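Local atomic coordinates of ferric-siderophore receptor protein (Streptomyces coelicolor, PDB entry 2X4L), a protein that probably binds ferric siderophores outside the cell membrane and delivers them to an uptake transporter. Residues E253-Y258 against K283-V288; A55-D60 against Q157-L162; V143-F148 against P300-D305; K78-A83 against D267-I272. All blocks are in the same frame, centred on the assembly; numbering follows the deposited sequence.

Interaction 1 of 4, residues E253-Y258 against K283-V288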
# COMPACT_ATOMS: atom_id res chain seq x y z
N GLU A 253 25.58 4.72 6.28
CA GLU A 253 26.58 5.73 6.02
C GLU A 253 26.55 6.19 4.58
O GLU A 253 27.17 7.18 4.28
CB GLU A 253 28.01 5.29 6.46
CG GLU A 253 28.53 4.02 5.84
CD GLU A 253 28.11 2.72 6.61
OE1 GLU A 253 27.09 2.73 7.40
OE2 GLU A 253 28.82 1.68 6.40
N ASN A 254 25.78 5.55 3.69
CA ASN A 254 25.76 5.99 2.29
C ASN A 254 24.38 6.52 1.83
O ASN A 254 24.09 6.65 0.59
CB ASN A 254 26.16 4.87 1.32
CG ASN A 254 26.23 5.38 -0.16
OD1 ASN A 254 26.51 6.60 -0.44
ND2 ASN A 254 25.98 4.44 -1.11
N VAL A 255 23.61 6.96 2.82
CA VAL A 255 22.25 7.47 2.45
C VAL A 255 22.26 8.80 1.68
O VAL A 255 21.26 9.24 1.10
CB VAL A 255 21.26 7.50 3.63
CG1 VAL A 255 21.02 6.06 4.13
CG2 VAL A 255 21.72 8.47 4.71
N ASP A 256 23.41 9.49 1.65
CA ASP A 256 23.55 10.68 0.83
C ASP A 256 23.95 10.44 -0.64
O ASP A 256 24.28 11.36 -1.36
CB ASP A 256 24.55 11.64 1.50
CG ASP A 256 25.93 10.96 1.78
OD1 ASP A 256 26.18 9.75 1.60
OD2 ASP A 256 26.84 11.66 2.33
N LYS A 257 23.81 9.21 -1.12
CA LYS A 257 24.19 8.90 -2.48
C LYS A 257 23.56 9.80 -3.53
O LYS A 257 24.25 10.17 -4.52
CB LYS A 257 23.96 7.41 -2.79
CG LYS A 257 24.31 6.98 -4.18
CD LYS A 257 24.24 5.48 -4.44
CE LYS A 257 24.59 5.24 -5.89
NZ LYS A 257 24.62 3.80 -6.26
N TYR A 258 22.24 9.99 -3.39
CA TYR A 258 21.45 10.73 -4.36
C TYR A 258 20.97 12.06 -3.76
O TYR A 258 20.33 12.10 -2.72
CB TYR A 258 20.17 9.94 -4.77
CG TYR A 258 20.51 8.59 -5.30
CD1 TYR A 258 21.05 8.44 -6.54
CD2 TYR A 258 20.25 7.48 -4.54
CE1 TYR A 258 21.37 7.19 -7.04
CE2 TYR A 258 20.55 6.24 -4.99
CZ TYR A 258 21.15 6.11 -6.28
OH TYR A 258 21.45 4.85 -6.80
N LYS A 283 20.31 12.47 9.44
CA LYS A 283 19.94 13.75 10.07
C LYS A 283 20.61 14.91 9.36
O LYS A 283 20.11 16.06 9.44
CB LYS A 283 20.40 13.73 11.56
CG LYS A 283 19.56 12.82 12.44
CD LYS A 283 19.65 13.15 13.93
CE LYS A 283 20.87 12.50 14.52
NZ LYS A 283 20.52 12.08 15.91
N GLN A 284 21.67 14.63 8.66
CA GLN A 284 22.34 15.64 7.91
C GLN A 284 21.88 15.83 6.47
O GLN A 284 22.36 16.64 5.79
CB GLN A 284 23.83 15.43 7.97
CG GLN A 284 24.37 15.69 9.40
CD GLN A 284 24.09 17.11 9.89
OE1 GLN A 284 23.45 17.33 10.94
NE2 GLN A 284 24.56 18.08 9.13
N LEU A 285 20.90 15.04 6.04
CA LEU A 285 20.36 15.17 4.69
C LEU A 285 19.71 16.54 4.47
O LEU A 285 18.93 17.00 5.31
CB LEU A 285 19.36 14.05 4.39
CG LEU A 285 19.95 12.66 4.13
CD1 LEU A 285 18.85 11.64 3.92
CD2 LEU A 285 20.90 12.70 2.94
N PRO A 286 20.02 17.18 3.35
CA PRO A 286 19.44 18.49 3.04
C PRO A 286 17.93 18.50 3.19
O PRO A 286 17.36 19.44 3.75
CB PRO A 286 19.82 18.69 1.57
CG PRO A 286 21.07 17.90 1.40
CD PRO A 286 20.92 16.70 2.29
N ALA A 287 17.28 17.45 2.70
CA ALA A 287 15.83 17.32 2.79
C ALA A 287 15.37 17.17 4.23
O ALA A 287 14.38 17.77 4.63
CB ALA A 287 15.36 16.13 1.95
N VAL A 288 16.10 16.38 5.01
CA VAL A 288 15.72 16.18 6.43
C VAL A 288 15.91 17.49 7.24
O VAL A 288 14.98 17.90 7.97
CB VAL A 288 16.59 15.07 7.03
CG1 VAL A 288 16.28 14.88 8.50
CG2 VAL A 288 16.28 13.80 6.28
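Val255 turns its side chain toward Leu285, and its CG2 meets Leu285 CD1 at 4.3 Å, an apolar contact between branch ends. Its carbonyl takes part as well: Val255 O lies 3.9 Å from Leu285 CD2. Val255 and Asp256 are the two central residues of a type I beta turn from Asn254 to Lys257, closed by Lys257 N to Asn254 O at 3.1 Å. At Asp256 the backbone itself is packed, with CA set 3.9 Å from Leu285 CD2. The carboxylate swings clear of the leucine because CG stands between the backbone N and the carbonyl carbon (chi1 55°), so only the aliphatic base of this aspartate touches it. Lys257 lays CG over the centre of the Tyr258 ring, and both side chains then end on Glu248. On the other segment, Leu285 makes every contact. It spreads both methyl groups against the turn and also packs on Ile263; Val255 reaches Thr281. Since Leu285 is the N-cap residue of helix 286-289, the contact seats a beta turn on the start of a short helix, a loop-to-helix junction at the periphery of the lobe built on the mixed sheet.

Interaction 2 of 4, residues A55-D60 against Q157-L162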
# COMPACT_ATOMS: atom_id res chain seq x y z
N ALA A 55 -8.99 -5.37 3.86
CA ALA A 55 -10.19 -5.10 4.73
C ALA A 55 -10.37 -3.60 4.91
O ALA A 55 -11.53 -3.12 4.92
CB ALA A 55 -9.96 -5.75 6.10
N ALA A 56 -9.27 -2.83 5.04
CA ALA A 56 -9.38 -1.38 5.27
C ALA A 56 -10.07 -0.75 4.04
O ALA A 56 -10.96 0.16 4.16
CB ALA A 56 -8.00 -0.80 5.53
N ALA A 57 -9.67 -1.23 2.85
CA ALA A 57 -10.30 -0.68 1.59
C ALA A 57 -11.78 -1.03 1.52
O ALA A 57 -12.63 -0.13 1.27
CB ALA A 57 -9.59 -1.23 0.36
N LEU A 58 -12.08 -2.30 1.77
CA LEU A 58 -13.48 -2.73 1.69
C LEU A 58 -14.33 -1.97 2.72
O LEU A 58 -15.48 -1.61 2.38
CB LEU A 58 -13.60 -4.23 2.01
CG LEU A 58 -13.01 -5.04 0.88
CD1 LEU A 58 -12.94 -6.54 1.19
CD2 LEU A 58 -13.82 -4.89 -0.41
N PHE A 59 -13.79 -1.69 3.92
CA PHE A 59 -14.51 -0.92 4.93
C PHE A 59 -14.98 0.45 4.37
O PHE A 59 -16.13 0.90 4.69
CB PHE A 59 -13.60 -0.69 6.13
CG PHE A 59 -14.28 0.05 7.25
CD1 PHE A 59 -15.03 -0.65 8.21
CD2 PHE A 59 -14.21 1.43 7.33
CE1 PHE A 59 -15.68 0.03 9.20
CE2 PHE A 59 -14.90 2.15 8.36
CZ PHE A 59 -15.62 1.40 9.30
N ASP A 60 -14.12 1.12 3.60
CA ASP A 60 -14.51 2.44 3.07
C ASP A 60 -15.65 2.38 2.02
O ASP A 60 -16.24 3.43 1.65
CB ASP A 60 -13.27 3.06 2.42
CG ASP A 60 -12.32 3.60 3.43
OD1 ASP A 60 -12.58 3.63 4.63
OD2 ASP A 60 -11.23 4.03 3.01
N GLN A 157 -9.52 0.61 -9.36
CA GLN A 157 -10.79 0.31 -9.98
C GLN A 157 -11.13 -1.18 -9.80
O GLN A 157 -12.32 -1.47 -9.63
CB GLN A 157 -10.79 0.78 -11.36
CG GLN A 157 -9.87 0.15 -12.28
CD GLN A 157 -10.39 0.37 -13.69
OE1 GLN A 157 -9.83 1.18 -14.46
NE2 GLN A 157 -11.52 -0.27 -14.02
N ARG A 158 -10.11 -2.08 -9.75
CA ARG A 158 -10.36 -3.57 -9.59
C ARG A 158 -11.00 -3.79 -8.16
O ARG A 158 -11.97 -4.55 -7.95
CB ARG A 158 -9.08 -4.40 -9.73
CG ARG A 158 -8.44 -4.43 -11.18
CD ARG A 158 -9.36 -5.20 -12.14
NE ARG A 158 -9.17 -6.64 -11.92
CZ ARG A 158 -10.13 -7.55 -11.81
NH1 ARG A 158 -11.45 -7.22 -11.85
NH2 ARG A 158 -9.74 -8.80 -11.68
N MET A 159 -10.44 -3.12 -7.13
CA MET A 159 -11.00 -3.20 -5.77
C MET A 159 -12.42 -2.61 -5.66
O MET A 159 -13.28 -3.12 -4.91
CB MET A 159 -10.06 -2.48 -4.79
CG MET A 159 -10.45 -2.70 -3.27
SD MET A 159 -10.35 -4.46 -2.75
CE MET A 159 -8.58 -4.59 -2.58
N TRP A 160 -12.66 -1.50 -6.38
CA TRP A 160 -14.00 -0.95 -6.48
C TRP A 160 -14.98 -1.95 -7.07
O TRP A 160 -16.09 -2.15 -6.51
CB TRP A 160 -13.89 0.31 -7.30
CG TRP A 160 -15.11 0.93 -7.81
CD1 TRP A 160 -16.02 0.38 -8.67
CD2 TRP A 160 -15.50 2.27 -7.61
NE1 TRP A 160 -17.02 1.25 -8.91
CE2 TRP A 160 -16.72 2.45 -8.31
CE3 TRP A 160 -14.99 3.33 -6.85
CZ2 TRP A 160 -17.43 3.65 -8.31
CZ3 TRP A 160 -15.67 4.54 -6.87
CH2 TRP A 160 -16.90 4.69 -7.60
N GLU A 161 -14.60 -2.59 -8.17
CA GLU A 161 -15.48 -3.61 -8.76
C GLU A 161 -15.76 -4.74 -7.74
O GLU A 161 -16.91 -5.24 -7.68
CB GLU A 161 -14.84 -4.18 -10.05
CG GLU A 161 -14.74 -3.09 -11.10
CD GLU A 161 -13.77 -3.35 -12.28
OE1 GLU A 161 -13.13 -4.44 -12.35
OE2 GLU A 161 -13.71 -2.46 -13.21
N LEU A 162 -14.71 -5.18 -7.02
CA LEU A 162 -14.89 -6.25 -6.05
C LEU A 162 -15.83 -5.80 -4.95
O LEU A 162 -16.80 -6.51 -4.63
CB LEU A 162 -13.50 -6.58 -5.48
CG LEU A 162 -13.49 -7.61 -4.32
CD1 LEU A 162 -14.15 -8.92 -4.79
CD2 LEU A 162 -12.06 -7.90 -3.91
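Asp60 OD2 is gripped by Ser303 OG and Lys306 NZ, three residues after Ala57, which together with Leu58 meets Met159. Helices 52-60 and 153-165 follow the first and last strands in sequence of the five-stranded parallel sheet, and their contact belongs to that Rossmann-like alpha/beta lobe. It is wholly apolar and buried, and Met159 carries all the closest approaches. Ala57 turns its methyl toward the other helix, where CB meets Met159 CG at 4.0 Å. The methionine starts with CG anti to the backbone N (chi1 -171°), then bends at both following torsions, which lays its sulfur beside Leu58: CD2 of that leucine and Met159 SD are 4.2 Å apart. A small residue on one helix thus receives the methylene of a long one from the other, and the leucine flanks the sulfur. Leu162, one turn on, faces the same way and packs on Trp29 and Phe31. Elsewhere around helix 153-165, charges take over. Arg158 reaches Asp34 and the carbonyl of Lys32, while Gln157 NE2 donates to Glu161 OE2 from above the carboxylate plane. The other oxygen, Glu161 OE1, lies in the guanidinium plane, 3.3 Å from Arg158 NH1.

Interaction 3 of 4, residues V143-F148 against P300-D305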
# COMPACT_ATOMS: atom_id res chain seq x y z
N VAL A 143 -9.20 -14.59 -3.59
CA VAL A 143 -9.26 -13.54 -4.62
C VAL A 143 -8.01 -12.66 -4.39
O VAL A 143 -7.76 -12.22 -3.23
CB VAL A 143 -10.55 -12.66 -4.41
CG1 VAL A 143 -10.42 -11.38 -5.22
CG2 VAL A 143 -11.82 -13.41 -4.82
N ALA A 144 -7.20 -12.51 -5.43
CA ALA A 144 -6.02 -11.65 -5.35
C ALA A 144 -6.23 -10.40 -6.27
O ALA A 144 -6.56 -10.54 -7.45
CB ALA A 144 -4.81 -12.39 -5.77
N ILE A 145 -5.89 -9.25 -5.76
CA ILE A 145 -5.84 -8.02 -6.47
C ILE A 145 -4.40 -7.62 -6.67
O ILE A 145 -3.62 -7.54 -5.73
CB ILE A 145 -6.59 -6.91 -5.79
CG1 ILE A 145 -8.10 -7.29 -5.56
CG2 ILE A 145 -6.51 -5.59 -6.63
CD1 ILE A 145 -8.86 -7.56 -6.89
N SER A 146 -3.99 -7.51 -7.92
CA SER A 146 -2.56 -7.25 -8.22
C SER A 146 -2.15 -5.80 -8.05
O SER A 146 -2.80 -4.87 -8.48
CB SER A 146 -2.18 -7.68 -9.66
OG SER A 146 -0.75 -7.42 -9.81
N VAL A 147 -1.06 -5.67 -7.30
CA VAL A 147 -0.38 -4.39 -7.11
C VAL A 147 1.10 -4.50 -7.59
O VAL A 147 2.03 -3.91 -6.94
CB VAL A 147 -0.46 -3.89 -5.65
CG1 VAL A 147 -1.88 -3.57 -5.28
CG2 VAL A 147 0.10 -4.95 -4.67
N PHE A 148 1.27 -5.23 -8.68
CA PHE A 148 2.60 -5.45 -9.33
C PHE A 148 2.66 -4.75 -10.69
O PHE A 148 1.85 -5.08 -11.55
CB PHE A 148 2.86 -6.98 -9.53
CG PHE A 148 4.21 -7.28 -10.16
CD1 PHE A 148 5.45 -6.77 -9.68
CD2 PHE A 148 4.24 -8.12 -11.26
CE1 PHE A 148 6.64 -7.10 -10.33
CE2 PHE A 148 5.40 -8.41 -11.91
CZ PHE A 148 6.61 -7.92 -11.46
N PRO A 300 -0.53 0.98 -0.56
CA PRO A 300 -1.76 1.80 -0.48
C PRO A 300 -2.92 0.90 -0.10
O PRO A 300 -3.01 -0.28 -0.50
CB PRO A 300 -1.96 2.32 -1.93
CG PRO A 300 -0.50 2.38 -2.43
CD PRO A 300 0.14 1.12 -1.89
N ILE A 301 -3.83 1.47 0.70
CA ILE A 301 -5.13 0.86 0.95
C ILE A 301 -5.95 1.24 -0.26
O ILE A 301 -6.14 2.42 -0.60
CB ILE A 301 -5.76 1.45 2.21
CG1 ILE A 301 -4.91 1.12 3.46
CG2 ILE A 301 -7.20 1.01 2.32
CD1 ILE A 301 -5.27 2.04 4.69
N LEU A 302 -6.43 0.22 -0.94
CA LEU A 302 -7.02 0.38 -2.29
C LEU A 302 -8.50 0.89 -2.29
O LEU A 302 -9.38 0.28 -2.91
CB LEU A 302 -6.82 -0.91 -3.05
CG LEU A 302 -5.36 -1.30 -3.33
CD1 LEU A 302 -5.29 -2.73 -3.84
CD2 LEU A 302 -4.75 -0.30 -4.28
N SER A 303 -8.72 1.99 -1.55
CA SER A 303 -9.94 2.79 -1.68
C SER A 303 -9.55 4.18 -2.15
O SER A 303 -8.47 4.66 -1.89
CB SER A 303 -10.75 2.90 -0.40
OG SER A 303 -10.00 3.60 0.56
N TYR A 304 -10.45 4.80 -2.90
CA TYR A 304 -10.15 6.19 -3.28
C TYR A 304 -9.95 7.06 -2.07
O TYR A 304 -9.03 7.93 -2.08
CB TYR A 304 -11.23 6.78 -4.25
CG TYR A 304 -11.21 6.05 -5.58
CD1 TYR A 304 -10.17 6.24 -6.51
CD2 TYR A 304 -12.20 5.07 -5.87
CE1 TYR A 304 -10.12 5.51 -7.73
CE2 TYR A 304 -12.15 4.37 -7.06
CZ TYR A 304 -11.17 4.62 -7.99
OH TYR A 304 -11.11 3.91 -9.14
N ASP A 305 -10.70 6.82 -1.01
CA ASP A 305 -10.61 7.59 0.19
C ASP A 305 -9.18 7.56 0.73
O ASP A 305 -8.66 8.57 1.21
CB ASP A 305 -11.59 6.98 1.19
CG ASP A 305 -11.55 7.65 2.42
OD1 ASP A 305 -12.49 8.37 2.72
OD2 ASP A 305 -10.48 7.56 3.02
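Leu302 CD1 is the point where this contact is tight: it lies 3.8 Å from Val147 CG1 and 4.2 Å from Ile145 CG2. Both partners point their side chains toward the leucine, but they are met differently. Ile145 runs alongside the leucine but the opposite way, while Val147 comes at it on a slant. With CG2 anti to its backbone N, Ile145 presents that methyl to the leucine; it also packs on Met159, and Leu302 on Pro155, so helix 153-165 closes in around the cluster. Away from this single methyl group the two segments part quickly. Pro300 CD stays 6.1 Å from Val147 CG1, and both Pro300 and Phe148 are partly exposed, at the looser end of the contact. Ser146 faces away from Leu302 and serves its own chain: OG accepts from Phe148 N at 3.2 Å, making an ST turn just past the strand. Leu302 centres an inverse gamma turn (Ser303 N to Ile301 O, 2.8 Å), and Ser303 OG caps Lys306 N of helix 304-320. The contact joins an edge strand of the parallel alpha/beta sheet to the tight turn leading into the last helix of this solute-binding fold.

Interaction 4 of 4, residues K78-A83 against D267-I272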
# COMPACT_ATOMS: atom_id res chain seq x y z
N LYS A 78 -3.45 0.84 19.22
CA LYS A 78 -4.11 1.69 18.18
C LYS A 78 -4.13 1.00 16.84
O LYS A 78 -3.30 0.17 16.57
CB LYS A 78 -3.46 3.09 18.07
CG LYS A 78 -3.49 3.91 19.38
CD LYS A 78 -4.84 4.66 19.54
CE LYS A 78 -4.88 5.53 20.83
NZ LYS A 78 -3.95 6.69 20.79
N PRO A 79 -5.06 1.38 15.97
CA PRO A 79 -5.01 0.80 14.59
C PRO A 79 -3.74 1.16 13.87
O PRO A 79 -3.26 2.31 13.88
CB PRO A 79 -6.24 1.43 13.86
CG PRO A 79 -7.14 1.81 15.08
CD PRO A 79 -6.24 2.25 16.18
N ASP A 80 -3.17 0.16 13.20
CA ASP A 80 -2.02 0.34 12.32
C ASP A 80 -2.45 1.21 11.14
O ASP A 80 -3.63 1.19 10.80
CB ASP A 80 -1.59 -1.06 11.83
CG ASP A 80 -0.27 -1.01 11.07
OD1 ASP A 80 0.81 -1.09 11.80
OD2 ASP A 80 -0.30 -0.88 9.81
N VAL A 81 -1.50 1.86 10.48
CA VAL A 81 -1.86 2.61 9.27
C VAL A 81 -2.53 1.74 8.26
O VAL A 81 -3.52 2.19 7.60
CB VAL A 81 -0.57 3.22 8.71
CG1 VAL A 81 0.39 2.22 8.20
CG2 VAL A 81 -1.00 4.15 7.52
N GLN A 82 -2.17 0.43 8.12
CA GLN A 82 -2.82 -0.40 7.11
C GLN A 82 -4.21 -0.85 7.47
O GLN A 82 -4.89 -1.39 6.65
CB GLN A 82 -1.91 -1.65 6.84
CG GLN A 82 -0.51 -1.21 6.19
CD GLN A 82 0.22 -2.36 5.61
OE1 GLN A 82 -0.20 -2.89 4.51
NE2 GLN A 82 1.18 -2.83 6.27
N ALA A 83 -4.67 -0.53 8.69
CA ALA A 83 -6.02 -0.88 9.07
C ALA A 83 -7.01 0.25 8.67
O ALA A 83 -8.18 0.10 8.80
CB ALA A 83 -6.10 -1.13 10.63
N ASP A 267 5.87 3.96 5.54
CA ASP A 267 5.11 4.11 6.76
C ASP A 267 4.75 2.81 7.50
O ASP A 267 4.08 2.86 8.57
CB ASP A 267 3.85 4.88 6.44
CG ASP A 267 2.94 4.18 5.45
OD1 ASP A 267 3.22 3.11 4.94
OD2 ASP A 267 1.79 4.79 5.25
N ARG A 268 5.21 1.66 6.99
CA ARG A 268 4.67 0.42 7.56
C ARG A 268 5.28 -0.04 8.86
O ARG A 268 6.40 0.37 9.19
CB ARG A 268 4.83 -0.68 6.47
CG ARG A 268 3.90 -0.42 5.26
CD ARG A 268 4.16 -1.41 4.13
NE ARG A 268 5.56 -1.28 3.66
CZ ARG A 268 6.24 -2.30 3.22
NH1 ARG A 268 5.65 -3.49 2.96
NH2 ARG A 268 7.53 -2.09 2.99
N ALA A 269 4.57 -0.95 9.55
CA ALA A 269 4.98 -1.45 10.87
C ALA A 269 6.37 -2.01 10.97
O ALA A 269 6.98 -1.93 12.05
CB ALA A 269 3.94 -2.55 11.30
N SER A 270 6.83 -2.60 9.93
CA SER A 270 8.13 -3.26 10.05
C SER A 270 9.33 -2.28 9.83
O SER A 270 10.47 -2.75 9.80
CB SER A 270 8.15 -4.34 8.95
OG SER A 270 7.61 -3.82 7.66
N THR A 271 9.04 -1.03 9.57
CA THR A 271 10.06 -0.10 9.12
C THR A 271 10.23 1.06 10.12
O THR A 271 9.33 1.39 10.88
CB THR A 271 9.68 0.51 7.74
OG1 THR A 271 8.63 1.46 7.88
CG2 THR A 271 9.19 -0.59 6.80
N ILE A 272 11.44 1.60 10.16
CA ILE A 272 11.72 2.70 11.08
C ILE A 272 11.28 4.03 10.51
O ILE A 272 11.58 4.39 9.36
CB ILE A 272 13.20 2.78 11.36
CG1 ILE A 272 13.81 1.42 11.84
CG2 ILE A 272 13.46 3.90 12.40
CD1 ILE A 272 15.39 1.47 11.87
O HOH W 1 2.08 -1.50 8.52
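Two facing loops, one from each lobe of this bilobed solute-binding protein, meet here: Asp80, Val81 and Gln82 follow strand 67-69 of the parallel sheet, and Asp267, Arg268 and Ala269 follow strand 262-266 of the mixed sheet. In this family the ligand is bound between the two lobes, so the contact probably lies beside that cleft. An Asx turn shapes the first loop, a type I beta turn from Arg268 to Thr271 the second. No direct hydrogen bond crosses between them, but a water bridges them. It donates to Asp80 OD2 at 2.8 Å and accepts from Ala269 N at the same length. Asp80 OD2 has a second partner in Gln82 N, which meets it on the anti side, 23° out of the carboxylate plane, with a nearly straight bond (172°). CG anti to the backbone N (chi1 -172°) carries the carboxylate toward the opposite lobe, and Asp80 OD1 comes within 3.5 Å of Ala269 CB. An alanine here removes the acceptor shared by Gln82 N and the water, so the Asx turn would probably be lost and the water left without its mate on this side. The extended Gln82 side chain lies against the aliphatic stem of Arg268. That stem bends at chi3, and the guanidinium forms salt bridges with Glu299 and Asp266. Val81 crosses Asp267 at about a right angle on the more exposed flank. Its CG1 is 3.8 Å from Asp267 O, and its CG2 lies 3.7 Å from Asp267 OD2, the oxygen that Ser297 OG also bonds.

Interactions 2 and 3 form one buried apolar region in the lobe of the parallel sheet, their centres about 7 Å apart; they share helix 153-165, which supplies Met159 to one and covers the leucine of the other. Interaction 1 is also apolar and mostly buried, but small and peripheral: it belongs to the mixed-sheet lobe, and its centre is about 37 Å from that of interaction 2, on the opposite side of the chain's centre. Interaction 4 differs in chemistry, being water-bridged, polar and partly exposed, as suits two loops meeting between lobes. It still touches the core, since Ile301 packs on 78-83 and Ala56 lies against Gln82 and Ala83.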